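Local coordinates for outer membrane porin protein 32 (Delftia acidovorans, PDB 2FGQ) that forms anion-selective channels across the bacterial outer membrane as a homotrimeric porin, and binds malate within its pore, at residues 70-82 and 86-98. Sequence-based numbering, arbitrary orientation.
Sequences GFNFKRRSTVSLS and GEVRLGRDLVPTS. With MLT (D-malate), chain H.
Arg76 and Arg89 lay their guanidinium groups flat on one another across a β-hairpin of the porin barrel, centres 3.7 Å apart and planes at 14°, a clear example of like-charged groups stacking when acids surround them. Arg89 takes Glu87 side-on through NE and NH2, while its NH1 meets the syn lone pair of Asp93 OD2 at 2.8 Å. Arg76, with CG anti to the backbone N (chi1 -179°), runs alongside the Asp93 carboxylate, and its NE reaches Thr78 OG1 in the guanidinium plane at 2.9 Å. The stack's edge is hydrated: a water accepts from Arg76 NH2 and donates to Glu87 OE2. The tight part is the antiparallel pairing of Val79 with Leu90 and Leu81 with Val88. It is interrupted near Gly91, where a water donates to Ser77 O and Leu90 O, and resumes through Ser77 N to Arg92 O. Arg92 NE then closes on a lone pair of Lys74 O at 2.8 Å, next to Arg75, whose NE is salt-bridged to Glu58 and whose NH1 and NH2 bond D-malate. A leucine in place of Arg89 would probably leave Glu87 and Asp93 without their shared cation and strip the stacking partner from one Arg76 face, though Thr78 would still hold NE. Such pairing probably tempers the positive charge beside an anion-selective pore.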
ATOM      1  N   GLY A  70       2.956  -4.515   2.834  1.00 17.09           N
ATOM      2  CA  GLY A  70       2.156  -3.568   2.093  1.00 16.92           C
ATOM      3  C   GLY A  70       1.492  -2.586   3.013  1.00 16.66           C
ATOM      4  O   GLY A  70       0.883  -3.014   3.999  1.00 21.96           O
ATOM      5  N   PHE A  71       1.507  -1.312   2.658  1.00 15.08           N
ATOM      6  CA  PHE A  71       0.939  -0.191   3.398  1.00 12.64           C
ATOM      7  C   PHE A  71      -0.583  -0.197   3.273  1.00 12.62           C
ATOM      8  O   PHE A  71      -1.122  -0.521   2.217  1.00 14.80           O
ATOM      9  CB  PHE A  71       1.532   1.124   2.873  1.00 13.02           C
ATOM     10  CG  PHE A  71       1.103   2.326   3.652  1.00 10.61           C
ATOM     11  CD1 PHE A  71       1.534   2.504   4.938  1.00 10.22           C
ATOM     12  CD2 PHE A  71       0.218   3.226   3.123  1.00 14.65           C
ATOM     13  CE1 PHE A  71       1.075   3.576   5.695  1.00 11.82           C
ATOM     14  CE2 PHE A  71      -0.219   4.291   3.843  1.00 13.75           C
ATOM     15  CZ  PHE A  71       0.203   4.468   5.130  1.00 11.87           C
ATOM     16  N   ASN A  72      -1.254   0.122   4.369  1.00 11.30           N
ATOM     17  CA  ASN A  72      -2.701   0.216   4.399  1.00 11.35           C
ATOM     18  C   ASN A  72      -3.107   1.352   5.342  1.00 11.14           C
ATOM     19  O   ASN A  72      -2.255   2.099   5.830  1.00 11.62           O
ATOM     20  CB  ASN A  72      -3.269  -1.125   4.858  1.00 10.69           C
ATOM     21  CG  ASN A  72      -2.709  -1.543   6.195  1.00 12.15           C
ATOM     22  OD1 ASN A  72      -2.776  -0.771   7.144  1.00 12.43           O
ATOM     23  ND2 ASN A  72      -2.127  -2.745   6.262  1.00 14.30           N
ATOM     24  N   PHE A  73      -4.409   1.510   5.534  1.00  9.74           N
ATOM     25  CA  PHE A  73      -4.963   2.528   6.425  1.00 10.74           C
ATOM     26  C   PHE A  73      -5.693   1.859   7.602  1.00 10.07           C
ATOM     27  O   PHE A  73      -6.745   2.311   8.042  1.00  9.82           O
ATOM     28  CB  PHE A  73      -5.838   3.525   5.670  1.00 10.20           C
ATOM     29  CG  PHE A  73      -5.070   4.330   4.662  1.00 11.17           C
ATOM     30  CD1 PHE A  73      -4.068   5.194   5.078  1.00 11.75           C
ATOM     31  CD2 PHE A  73      -5.321   4.200   3.310  1.00 13.10           C
ATOM     32  CE1 PHE A  73      -3.342   5.917   4.157  1.00 13.40           C
ATOM     33  CE2 PHE A  73      -4.569   4.931   2.377  1.00 13.03           C
ATOM     34  CZ  PHE A  73      -3.609   5.794   2.820  1.00 13.93           C
ATOM     35  N   LYS A  74      -5.134   0.759   8.112  1.00  9.17           N
ATOM     36  CA  LYS A  74      -5.818  -0.015   9.148  1.00 10.34           C
ATOM     37  C   LYS A  74      -5.864   0.659  10.507  1.00 10.40           C
ATOM     38  O   LYS A  74      -6.650   0.232  11.342  1.00 10.02           O
ATOM     39  CB  LYS A  74      -5.321  -1.449   9.264  1.00 11.31           C
ATOM     40  CG  LYS A  74      -5.766  -2.361   8.127  1.00 12.72           C
ATOM     41  CD  LYS A  74      -5.129  -3.742   8.265  1.00 17.79           C
ATOM     42  CE  LYS A  74      -5.681  -4.569   9.358  1.00 23.99           C
ATOM     43  NZ  LYS A  74      -5.004  -5.918   9.294  1.00 27.49           N
ATOM     44  N   ARG A  75      -5.060   1.688  10.758  1.00  9.42           N
ATOM     45  CA  ARG A  75      -5.109   2.339  12.077  1.00  9.64           C
ATOM     46  C   ARG A  75      -6.387   3.169  12.174  1.00  8.43           C
ATOM     47  O   ARG A  75      -7.027   3.207  13.214  1.00 10.48           O
ATOM     48  CB  ARG A  75      -3.855   3.174  12.378  1.00  8.70           C
ATOM     49  CG  ARG A  75      -2.653   2.274  12.638  1.00  9.71           C
ATOM     50  CD  ARG A  75      -1.381   3.002  12.911  1.00 12.90           C
ATOM     51  NE  ARG A  75      -1.542   4.007  13.959  1.00 13.17           N
ATOM     52  CZ  ARG A  75      -1.597   3.737  15.259  1.00 13.70           C
ATOM     53  NH1 ARG A  75      -1.408   2.500  15.693  1.00 13.84           N
ATOM     54  NH2 ARG A  75      -1.796   4.723  16.132  1.00 16.64           N
ATOM     55  N   ARG A  76      -6.765   3.879  11.103  1.00  8.37           N
ATOM     56  CA  ARG A  76      -8.005   4.674  11.126  1.00  9.25           C
ATOM     57  C   ARG A  76      -8.312   5.073   9.682  1.00  8.58           C
ATOM     58  O   ARG A  76      -7.402   5.487   8.920  1.00 10.38           O
ATOM     59  CB  ARG A  76      -7.791   5.957  11.918  1.00  8.82           C
ATOM     60  CG  ARG A  76      -9.037   6.846  12.034  1.00 10.22           C
ATOM     61  CD  ARG A  76      -8.917   7.871  13.100  1.00 10.27           C
ATOM     62  NE  ARG A  76      -9.972   8.876  12.986  1.00 10.45           N
ATOM     63  CZ  ARG A  76     -10.071   9.936  13.769  1.00 13.27           C
ATOM     64  NH1 ARG A  76      -9.219  10.093  14.780  1.00 14.69           N
ATOM     65  NH2 ARG A  76     -11.015  10.831  13.554  1.00 14.87           N
ATOM     66  N   SER A  77      -9.572   4.941   9.280  1.00  8.88           N
ATOM     67  CA  SER A  77      -9.975   5.373   7.947  1.00  9.11           C
ATOM     68  C   SER A  77     -11.385   5.889   8.024  1.00  9.60           C
ATOM     69  O   SER A  77     -12.320   5.230   7.574  1.00 12.33           O
ATOM     70  CB  SER A  77      -9.858   4.237   6.922  1.00 11.17           C
ATOM     71  OG  SER A  77     -10.614   3.094   7.263  1.00 10.35           O
ATOM     72  N   THR A  78     -11.536   7.067   8.618  1.00  9.05           N
ATOM     73  CA  THR A  78     -12.861   7.587   8.939  1.00  9.56           C
ATOM     74  C   THR A  78     -13.228   8.833   8.162  1.00 10.22           C
ATOM     75  O   THR A  78     -12.390   9.571   7.641  1.00 10.64           O
ATOM     76  CB  THR A  78     -12.962   7.948  10.452  1.00 11.44           C
ATOM     77  OG1 THR A  78     -11.854   8.805  10.818  1.00 10.70           O
ATOM     78  CG2 THR A  78     -12.867   6.691  11.313  1.00 10.94           C
ATOM     79  N   VAL A  79     -14.534   9.050   8.127  1.00 10.00           N
ATOM     80  CA  VAL A  79     -15.134  10.320   7.739  1.00  9.95           C
ATOM     81  C   VAL A  79     -16.100  10.679   8.860  1.00 10.37           C
ATOM     82  O   VAL A  79     -16.690   9.803   9.497  1.00 11.03           O
ATOM     83  CB  VAL A  79     -15.802  10.224   6.333  1.00  9.98           C
ATOM     84  CG1 VAL A  79     -16.884   9.114   6.235  1.00 12.58           C
ATOM     85  CG2 VAL A  79     -16.374  11.570   5.884  1.00 11.72           C
ATOM     86  N   SER A  80     -16.218  11.972   9.115  1.00 10.76           N
ATOM     87  CA  SER A  80     -16.958  12.398  10.296  1.00 12.77           C
ATOM     88  C   SER A  80     -17.709  13.689  10.107  1.00 11.88           C
ATOM     89  O   SER A  80     -17.395  14.488   9.251  1.00 11.88           O
ATOM     90  CB  SER A  80     -16.019  12.586  11.492  1.00 13.35           C
ATOM     91  OG  SER A  80     -15.010  13.544  11.192  1.00 15.01           O
ATOM     92  N   LEU A  81     -18.658  13.905  11.000  1.00 12.06           N
ATOM     93  CA  LEU A  81     -19.267  15.209  11.209  1.00 12.83           C
ATOM     94  C   LEU A  81     -19.161  15.538  12.681  1.00 12.80           C
ATOM     95  O   LEU A  81     -19.319  14.673  13.510  1.00 12.96           O
ATOM     96  CB  LEU A  81     -20.749  15.211  10.796  1.00 12.79           C
ATOM     97  CG  LEU A  81     -21.086  15.168   9.321  1.00 14.32           C
ATOM     98  CD1 LEU A  81     -22.619  15.091   9.184  1.00 17.23           C
ATOM     99  CD2 LEU A  81     -20.529  16.364   8.560  1.00 17.40           C
ATOM    100  N   SER A  82     -18.891  16.796  12.971  1.00 13.46           N
ATOM    101  CA  SER A  82     -18.712  17.238  14.335  1.00 14.99           C
ATOM    102  C   SER A  82     -19.272  18.622  14.517  1.00 15.51           C
ATOM    103  O   SER A  82     -19.443  19.374  13.569  1.00 15.95           O
ATOM    104  CB  SER A  82     -17.258  17.197  14.711  1.00 16.47           C
ATOM    105  OG  SER A  82     -16.493  18.096  13.959  1.00 22.03           O
ATOM    106  N   GLY A  86     -21.076  16.988  19.538  1.00 15.08           N
ATOM    107  CA  GLY A  86     -20.024  16.003  19.646  1.00 15.37           C
ATOM    108  C   GLY A  86     -19.497  15.646  18.266  1.00 14.37           C
ATOM    109  O   GLY A  86     -19.323  16.508  17.410  1.00 16.02           O
ATOM    110  N   GLU A  87     -19.291  14.357  18.053  1.00 13.90           N
ATOM    111  CA  GLU A  87     -18.696  13.866  16.808  1.00 14.32           C
ATOM    112  C   GLU A  87     -19.204  12.477  16.491  1.00 13.00           C
ATOM    113  O   GLU A  87     -19.249  11.605  17.368  1.00 13.83           O
ATOM    114  CB  GLU A  87     -17.167  13.815  16.940  1.00 15.91           C
ATOM    115  CG  GLU A  87     -16.413  13.435  15.690  1.00 20.48           C
ATOM    116  CD  GLU A  87     -14.922  13.192  15.951  1.00 27.27           C
ATOM    117  OE1 GLU A  87     -14.495  12.996  17.107  1.00 36.94           O
ATOM    118  OE2 GLU A  87     -14.175  13.164  15.000  1.00 32.00           O
ATOM    119  N   VAL A  88     -19.579  12.274  15.230  1.00 12.07           N
ATOM    120  CA  VAL A  88     -19.923  10.974  14.708  1.00 11.68           C
ATOM    121  C   VAL A  88     -18.892  10.605  13.645  1.00 11.74           C
ATOM    122  O   VAL A  88     -18.624  11.387  12.756  1.00 12.48           O
ATOM    123  CB  VAL A  88     -21.337  10.949  14.107  1.00 12.81           C
ATOM    124  CG1 VAL A  88     -21.627   9.611  13.500  1.00 13.53           C
ATOM    125  CG2 VAL A  88     -22.368  11.276  15.197  1.00 15.64           C
ATOM    126  N   ARG A  89     -18.336   9.401  13.756  1.00 11.03           N
ATOM    127  CA  ARG A  89     -17.348   8.876  12.787  1.00 10.92           C
ATOM    128  C   ARG A  89     -17.812   7.570  12.175  1.00 10.14           C
ATOM    129  O   ARG A  89     -18.355   6.705  12.875  1.00 11.29           O
ATOM    130  CB  ARG A  89     -16.054   8.569  13.484  1.00 11.74           C
ATOM    131  CG  ARG A  89     -15.411   9.660  14.231  1.00 13.92           C
ATOM    132  CD  ARG A  89     -14.035   9.191  14.819  1.00 16.71           C
ATOM    133  NE  ARG A  89     -13.518  10.136  15.763  1.00 19.83           N
ATOM    134  CZ  ARG A  89     -12.522   9.910  16.587  1.00 20.02           C
ATOM    135  NH1 ARG A  89     -11.907   8.718  16.678  1.00 20.23           N
ATOM    136  NH2 ARG A  89     -12.142  10.897  17.365  1.00 26.74           N
ATOM    137  N   LEU A  90     -17.589   7.440  10.867  1.00  9.29           N
ATOM    138  CA  LEU A  90     -17.819   6.199  10.141  1.00 10.32           C
ATOM    139  C   LEU A  90     -16.518   5.669   9.584  1.00  9.73           C
ATOM    140  O   LEU A  90     -15.837   6.403   8.869  1.00 10.82           O
ATOM    141  CB  LEU A  90     -18.718   6.422   8.921  1.00 11.38           C
ATOM    142  CG  LEU A  90     -20.249   6.559   8.986  1.00 18.49           C
ATOM    143  CD1 LEU A  90     -20.826   6.996  10.219  1.00 20.25           C
ATOM    144  CD2 LEU A  90     -20.874   7.213   7.735  1.00 17.84           C
ATOM    145  N   GLY A  91     -16.258   4.381   9.822  1.00  9.23           N
ATOM    146  CA  GLY A  91     -15.085   3.729   9.282  1.00  8.97           C
ATOM    147  C   GLY A  91     -14.247   3.025  10.329  1.00  7.60           C
ATOM    148  O   GLY A  91     -14.429   3.165  11.566  1.00  9.75           O
ATOM    149  N   ARG A  92     -13.282   2.257   9.862  1.00  9.46           N
ATOM    150  CA  ARG A  92     -12.387   1.558  10.751  1.00 10.00           C
ATOM    151  C   ARG A  92     -11.636   2.527  11.680  1.00  9.38           C
ATOM    152  O   ARG A  92     -11.133   3.565  11.249  1.00  9.82           O
ATOM    153  CB  ARG A  92     -11.362   0.763   9.959  1.00 11.24           C
ATOM    154  CG  ARG A  92     -10.489  -0.068  10.945  1.00 12.91           C
ATOM    155  CD  ARG A  92      -9.676  -1.057  10.298  1.00 14.47           C
ATOM    156  NE  ARG A  92      -8.703  -1.636  11.188  1.00 11.67           N
ATOM    157  CZ  ARG A  92      -8.895  -2.729  11.906  1.00 12.56           C
ATOM    158  NH1 ARG A  92     -10.078  -3.340  11.975  1.00 12.38           N
ATOM    159  NH2 ARG A  92      -7.884  -3.213  12.595  1.00 11.17           N
ATOM    160  N   ASP A  93     -11.581   2.177  12.951  1.00  9.70           N
ATOM    161  CA  ASP A  93     -10.934   3.011  13.950  1.00  9.40           C
ATOM    162  C   ASP A  93     -10.771   2.203  15.204  1.00  9.36           C
ATOM    163  O   ASP A  93     -11.316   1.087  15.343  1.00  8.75           O
ATOM    164  CB  ASP A  93     -11.868   4.196  14.212  1.00  9.68           C
ATOM    165  CG  ASP A  93     -11.208   5.392  14.854  1.00 13.96           C
ATOM    166  OD1 ASP A  93      -9.975   5.416  15.201  1.00 15.93           O
ATOM    167  OD2 ASP A  93     -11.929   6.413  15.055  1.00 17.42           O
ATOM    168  N   LEU A  94     -10.038   2.775  16.130  1.00  9.31           N
ATOM    169  CA  LEU A  94     -10.154   2.338  17.527  1.00  9.71           C
ATOM    170  C   LEU A  94     -11.607   2.345  17.978  1.00 10.71           C
ATOM    171  O   LEU A  94     -12.349   3.279  17.675  1.00 10.50           O
ATOM    172  CB  LEU A  94      -9.356   3.254  18.462  1.00 10.45           C
ATOM    173  CG  LEU A  94      -7.838   3.231  18.277  1.00 12.07           C
ATOM    174  CD1 LEU A  94      -7.270   4.409  19.045  1.00 15.22           C
ATOM    175  CD2 LEU A  94      -7.295   1.941  18.772  1.00 14.01           C
ATOM    176  N   VAL A  95     -12.026   1.286  18.656  1.00  9.53           N
ATOM    177  CA  VAL A  95     -13.367   1.306  19.257  1.00 10.22           C
ATOM    178  C   VAL A  95     -13.334   2.222  20.494  1.00 11.05           C
ATOM    179  O   VAL A  95     -12.278   2.478  21.030  1.00 10.64           O
ATOM    180  CB  VAL A  95     -13.862  -0.119  19.630  1.00 10.57           C
ATOM    181  CG1 VAL A  95     -14.001  -0.953  18.351  1.00 12.89           C
ATOM    182  CG2 VAL A  95     -12.976  -0.805  20.644  1.00 10.11           C
ATOM    183  N   PRO A  96     -14.489   2.763  20.905  1.00 11.09           N
ATOM    184  CA  PRO A  96     -14.461   3.751  22.003  1.00 12.18           C
ATOM    185  C   PRO A  96     -13.845   3.225  23.284  1.00 12.25           C
ATOM    186  O   PRO A  96     -13.161   3.974  23.969  1.00 11.73           O
ATOM    187  CB  PRO A  96     -15.936   4.104  22.183  1.00 12.42           C
ATOM    188  CG  PRO A  96     -16.552   3.805  20.900  1.00 15.67           C
ATOM    189  CD  PRO A  96     -15.845   2.606  20.344  1.00 12.80           C
ATOM    190  N   THR A  97     -14.078   1.961  23.607  1.00 11.58           N
ATOM    191  CA  THR A  97     -13.544   1.402  24.849  1.00 12.10           C
ATOM    192  C   THR A  97     -12.008   1.360  24.851  1.00 13.61           C
ATOM    193  O   THR A  97     -11.392   1.755  25.839  1.00 15.30           O
ATOM    194  CB  THR A  97     -14.157   0.011  25.097  1.00 12.89           C
ATOM    195  OG1 THR A  97     -14.208  -0.749  23.879  1.00 13.18           O
ATOM    196  CG2 THR A  97     -15.604   0.185  25.569  1.00 11.90           C
ATOM    197  N   SER A  98     -11.385   0.964  23.747  1.00 13.43           N
ATOM    198  CA  SER A  98      -9.935   0.960  23.707  1.00 14.07           C
ATOM    199  C   SER A  98      -9.366   2.370  23.588  1.00 14.00           C
ATOM    200  O   SER A  98      -8.376   2.687  24.249  1.00 15.39           O
ATOM    201  CB  SER A  98      -9.396   0.087  22.575  1.00 12.93           C
ATOM    202  OG  SER A  98      -9.693   0.698  21.340  1.00 14.57           O
TER
HETATM  203  C1  MLT H 700      -2.364   2.421  18.713  1.00 43.20           C
HETATM  204  O1  MLT H 700      -1.030   2.530  18.741  1.00 42.17           O
HETATM  205  O2  MLT H 700      -3.134   3.462  18.584  1.00 43.41           O
HETATM  206  C2  MLT H 700      -3.086   1.137  18.890  1.00 42.57           C
HETATM  207  O3  MLT H 700      -2.401   0.091  18.251  1.00 41.57           O
HETATM  208  C3  MLT H 700      -3.315   0.919  20.378  1.00 44.57           C
HETATM  209  C4  MLT H 700      -3.846   2.229  20.924  1.00 46.24           C
HETATM  210  O4  MLT H 700      -3.437   3.405  20.509  1.00 49.99           O
HETATM  211  O5  MLT H 700      -4.747   2.255  21.824  1.00 41.26           O
HETATM  212  O   HOH W   1     -11.135  13.308  15.118  1.00 29.95           O
HETATM  213  O   HOH W   2     -14.830   5.789   6.391  1.00 12.17           O